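PDB 4HOJ: RegF protein from Neisseria gonorrhoeae, which binds glutathione and calcium and, as a glutathione transferase homologue also named stringent starvation protein A, probably acts in the stress response. Local coordinates for residues A123-A126 with I127-L131; R183-R187 with E188-E192. All coordinates share one frame; numbering follows the deposited sequence. Where two conformers were deposited one is given.

Contact 1: A123-A126 with I127-L131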
loop_
_atom_site.group_PDB
_atom_site.type_symbol
_atom_site.label_atom_id
_atom_site.label_comp_id
_atom_site.label_asym_id
_atom_site.label_seq_id
_atom_site.Cartn_x
_atom_site.Cartn_y
_atom_site.Cartn_z
ATOM N N ALA A 123 -13.097 -7.859 16.047
ATOM C CA ALA A 123 -12.127 -6.814 15.691
ATOM C C ALA A 123 -11.421 -6.230 16.898
ATOM O O ALA A 123 -10.216 -6.004 16.868
ATOM C CB ALA A 123 -12.786 -5.697 14.855
ATOM N N ARG A 124 -12.183 -5.933 17.950
ATOM C CA ARG A 124 -11.646 -5.379 19.175
ATOM C C ARG A 124 -10.648 -6.364 19.789
ATOM O O ARG A 124 -9.542 -5.965 20.203
ATOM C CB ARG A 124 -12.843 -5.130 20.097
ATOM C CG ARG A 124 -12.606 -4.501 21.443
ATOM C CD ARG A 124 -13.968 -4.204 22.088
ATOM N NE ARG A 124 -14.822 -3.332 21.261
ATOM C CZ ARG A 124 -16.004 -3.667 20.738
ATOM N NH1 ARG A 124 -16.534 -4.865 20.936
ATOM N NH2 ARG A 124 -16.673 -2.782 20.001
ATOM N N GLU A 125 -11.011 -7.636 19.808
ATOM C CA GLU A 125 -10.126 -8.658 20.310
ATOM C C GLU A 125 -8.843 -8.728 19.508
ATOM O O GLU A 125 -7.741 -8.810 20.068
ATOM C CB GLU A 125 -10.855 -9.988 20.193
ATOM C CG GLU A 125 -10.079 -11.183 20.693
ATOM C CD GLU A 125 -10.344 -11.444 22.161
ATOM O OE1 GLU A 125 -10.720 -10.474 22.867
ATOM O OE2 GLU A 125 -10.194 -12.607 22.599
ATOM N N ALA A 126 -8.978 -8.702 18.186
ATOM C CA ALA A 126 -7.786 -8.821 17.335
ATOM C C ALA A 126 -6.846 -7.646 17.472
ATOM O O ALA A 126 -5.642 -7.799 17.423
ATOM C CB ALA A 126 -8.180 -9.042 15.868
ATOM N N ILE A 127 -7.395 -6.465 17.693
ATOM C CA ILE A 127 -6.531 -5.306 17.883
ATOM C C ILE A 127 -5.772 -5.416 19.195
ATOM O O ILE A 127 -4.568 -5.184 19.204
ATOM C CB ILE A 127 -7.345 -3.993 17.850
ATOM C CG1 ILE A 127 -7.892 -3.754 16.429
ATOM C CG2 ILE A 127 -6.500 -2.813 18.396
ATOM C CD1 ILE A 127 -8.937 -2.615 16.359
ATOM N N GLY A 128 -6.440 -5.839 20.269
ATOM C CA GLY A 128 -5.737 -5.972 21.529
ATOM C C GLY A 128 -4.636 -7.005 21.427
ATOM O O GLY A 128 -3.544 -6.810 21.946
ATOM N N ASN A 129 -4.917 -8.111 20.764
ATOM C CA ASN A 129 -3.934 -9.182 20.661
ATOM C C ASN A 129 -2.742 -8.737 19.812
ATOM O O ASN A 129 -1.572 -9.003 20.162
ATOM C CB ASN A 129 -4.596 -10.411 20.076
ATOM C CG ASN A 129 -5.524 -11.093 21.063
ATOM O OD1 ASN A 129 -5.317 -11.027 22.284
ATOM N ND2 ASN A 129 -6.565 -11.742 20.543
ATOM N N GLY A 130 -3.040 -8.091 18.690
ATOM C CA GLY A 130 -2.025 -7.586 17.780
ATOM C C GLY A 130 -1.111 -6.561 18.412
ATOM O O GLY A 130 0.124 -6.634 18.253
ATOM N N LEU A 131 -1.689 -5.599 19.113
ATOM C CA LEU A 131 -0.899 -4.570 19.768
ATOM C C LEU A 131 -0.067 -5.179 20.888
ATOM O O LEU A 131 1.069 -4.749 21.098
ATOM C CB LEU A 131 -1.798 -3.448 20.302
ATOM C CG LEU A 131 -2.417 -2.586 19.188
ATOM C CD1 LEU A 131 -3.395 -1.548 19.760
ATOM C CD2 LEU A 131 -1.412 -1.876 18.303
#
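Glu125 and Asn129 meet one turn apart on the outer side of helix 117-134, where the CG methylene of Glu125 lies 3.6 Å from ND2 of Asn129. The two side chains come together at a slant, with carboxylate and amide planes turned 70° to one another, and it is the aliphatic stem of the glutamate rather than its carboxylate that comes closest to the amide. Asn129 is brought there by its first torsion (chi1 -73°), which sets CG beside the backbone N and lays the amide back over the preceding turn, Asn129 CG 3.3 Å from Glu125 O. Glu125 O accepts the backbone bond from Asn129 N at 3.0 Å. On another side of the helix Ile127 leans back in the same sense, its CG1 3.3 Å from Ala123 O, while Leu110 and Leu159 receive its apolar end. Three further i to i+4 bonds, Ile127 N to Ala123 O, Gly128 N to Arg124 O and Gly130 N to Ala126 O, complete the regular alpha-helical pattern. Arg124 NE bonds to Tyr166 O, and its side chain touches Asp167, a residue of a calcium site. The chemistry is that of an amphipathic helix: polar side chains face solvent while Ile127 joins the interior of the helical domain.

Contact 2: R183-R187 with E188-E192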
loop_
_atom_site.group_PDB
_atom_site.type_symbol
_atom_site.label_atom_id
_atom_site.label_comp_id
_atom_site.label_asym_id
_atom_site.label_seq_id
_atom_site.Cartn_x
_atom_site.Cartn_y
_atom_site.Cartn_z
ATOM N N ARG A 183 4.201 9.214 24.973
ATOM C CA ARG A 183 5.190 10.095 24.361
ATOM C C ARG A 183 4.685 10.688 23.050
ATOM O O ARG A 183 4.884 11.879 22.836
ATOM C CB ARG A 183 6.513 9.374 24.160
ATOM C CG ARG A 183 7.349 9.375 25.438
ATOM C CD ARG A 183 8.806 9.026 25.158
ATOM N NE ARG A 183 8.892 7.903 24.227
ATOM C CZ ARG A 183 8.858 6.632 24.602
ATOM N NH1 ARG A 183 8.764 6.311 25.890
ATOM N NH2 ARG A 183 8.940 5.679 23.703
ATOM N N ILE A 184 4.043 9.882 22.194
ATOM C CA ILE A 184 3.502 10.415 20.968
ATOM C C ILE A 184 2.452 11.484 21.274
ATOM O O ILE A 184 2.424 12.557 20.634
ATOM C CB ILE A 184 2.851 9.295 20.155
ATOM C CG1 ILE A 184 3.906 8.244 19.819
ATOM C CG2 ILE A 184 2.206 9.871 18.861
ATOM C CD1 ILE A 184 5.154 8.801 19.065
ATOM N N PHE A 185 1.599 11.219 22.266
ATOM C CA PHE A 185 0.460 12.108 22.499
ATOM C C PHE A 185 0.901 13.426 23.142
ATOM O O PHE A 185 0.125 14.402 23.082
ATOM C CB PHE A 185 -0.564 11.489 23.432
ATOM C CG PHE A 185 -1.103 10.142 22.981
ATOM C CD1 PHE A 185 -1.197 9.777 21.615
ATOM C CD2 PHE A 185 -1.561 9.255 23.961
ATOM C CE1 PHE A 185 -1.749 8.509 21.293
ATOM C CE2 PHE A 185 -2.078 8.022 23.623
ATOM C CZ PHE A 185 -2.161 7.659 22.265
ATOM N N GLN A 186 2.121 13.468 23.688
ATOM C CA GLN A 186 2.642 14.712 24.218
ATOM C C GLN A 186 3.207 15.610 23.134
ATOM O O GLN A 186 3.588 16.737 23.407
ATOM C CB GLN A 186 3.687 14.406 25.282
ATOM C CG GLN A 186 2.996 13.814 26.508
ATOM C CD GLN A 186 3.925 13.191 27.542
ATOM O OE1 GLN A 186 5.149 13.084 27.346
ATOM N NE2 GLN A 186 3.334 12.768 28.668
ATOM N N ARG A 187 3.306 15.126 21.897
ATOM C CA ARG A 187 3.907 15.973 20.875
ATOM C C ARG A 187 2.952 17.144 20.562
ATOM O O ARG A 187 1.743 16.969 20.400
ATOM C CB ARG A 187 4.177 15.201 19.588
ATOM C CG ARG A 187 5.210 14.082 19.739
ATOM C CD ARG A 187 5.481 13.351 18.417
ATOM N NE ARG A 187 6.064 14.226 17.377
ATOM C CZ ARG A 187 7.368 14.383 17.222
ATOM N NH1 ARG A 187 8.208 13.784 18.042
ATOM N NH2 ARG A 187 7.811 15.184 16.276
ATOM N N GLU A 188 3.509 18.338 20.463
ATOM C CA GLU A 188 2.742 19.531 20.199
ATOM C C GLU A 188 1.809 19.352 18.999
ATOM O O GLU A 188 0.651 19.733 19.046
ATOM C CB GLU A 188 3.723 20.695 19.945
ATOM C CG GLU A 188 3.074 22.003 19.691
ATOM C CD GLU A 188 4.090 23.128 19.561
ATOM O OE1 GLU A 188 4.813 23.163 18.544
ATOM O OE2 GLU A 188 4.187 23.963 20.476
ATOM N N ALA A 189 2.299 18.743 17.924
ATOM C CA ALA A 189 1.479 18.636 16.700
ATOM C C ALA A 189 0.419 17.584 16.859
ATOM O O ALA A 189 -0.615 17.653 16.202
ATOM C CB ALA A 189 2.344 18.316 15.479
ATOM N N PHE A 190 0.660 16.611 17.736
ATOM C CA PHE A 190 -0.391 15.644 17.980
ATOM C C PHE A 190 -1.576 16.352 18.634
ATOM O O PHE A 190 -2.729 16.164 18.208
ATOM C CB PHE A 190 0.110 14.473 18.840
ATOM C CG PHE A 190 -0.965 13.463 19.087
ATOM C CD1 PHE A 190 -1.829 13.636 20.166
ATOM C CD2 PHE A 190 -1.162 12.387 18.215
ATOM C CE1 PHE A 190 -2.894 12.735 20.352
ATOM C CE2 PHE A 190 -2.218 11.491 18.397
ATOM C CZ PHE A 190 -3.087 11.669 19.484
ATOM N N ILE A 191 -1.296 17.094 19.676
ATOM C CA ILE A 191 -2.364 17.837 20.333
ATOM C C ILE A 191 -3.078 18.825 19.410
ATOM O O ILE A 191 -4.325 18.886 19.410
ATOM C CB ILE A 191 -1.844 18.540 21.556
ATOM C CG1 ILE A 191 -1.367 17.503 22.565
ATOM C CG2 ILE A 191 -2.921 19.427 22.193
ATOM C CD1 ILE A 191 -0.309 18.058 23.486
ATOM N N GLU A 192 -2.300 19.549 18.582
ATOM C CA GLU A 192 -2.909 20.453 17.603
ATOM C C GLU A 192 -3.836 19.756 16.634
ATOM O O GLU A 192 -4.848 20.299 16.212
ATOM C CB GLU A 192 -1.854 21.153 16.753
ATOM C CG GLU A 192 -0.992 22.178 17.464
ATOM C CD GLU A 192 0.078 22.734 16.529
ATOM O OE1 GLU A 192 0.901 21.976 15.965
ATOM O OE2 GLU A 192 0.117 23.961 16.360
#
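Phe190 has CG opposite its backbone N (chi1 -180°), whereas Phe185 keeps CG beside its own N (chi1 -56°), and these two settings bring the side chains side by side, pointing the same way. Phe185 CD1 stands over one face of the Phe190 ring, toward the rim, 3.4 Å from Phe190 CZ. The ring planes are inclined at 37° with centroids 5.0 Å apart, an oblique pairing in which the backbone also shares: Phe185 CA makes an off-centre CH-pi contact with the same Phe190 ring. Ile184 adds CG2, 4.3 Å from Phe190 CD2. Between the aromatic residues the chain leaves one helix and starts another, with Arg187 at the N-cap position. Arg187 O accepts a nearly straight bond from Ile191 N at 3.1 Å and a weak one from Phe190 N, opening the first turn of the new helix. The guanidinium of Arg187 turns away to a salt bridge with Glu24 and a cation-pi contact with Phe149. In this way the junction between helices 175-185 and 188-193 packs its aromatic side against helix 13-25, through Phe20 and His16, and against helix 151-161, through Trp161 and Ala157, joining the thioredoxin-like N-terminal domain to the helical C-terminal domain.

Contact 1 comes first along the chain, within helix 117-134, and contact 2 follows at the junction of helices 175-185 and 188-193. Their centres are 24 Å apart and their nearest atoms about 10 Å, so they do not touch. Helix 151-161 lies between them in the sequence and packs against both, meeting contact 1 through Leu159 and Leu160 and contact 2 through Ala157, Leu160 and Trp161. The contacts lie near different calcium sites, that of Asp164 and Asp167 for contact 1 and that of Leu178 and Glu182 for contact 2. Contact 1 thus belongs to the helical domain's own packing, whereas contact 2, reaching helix 13-25, is part of the join between the two domains.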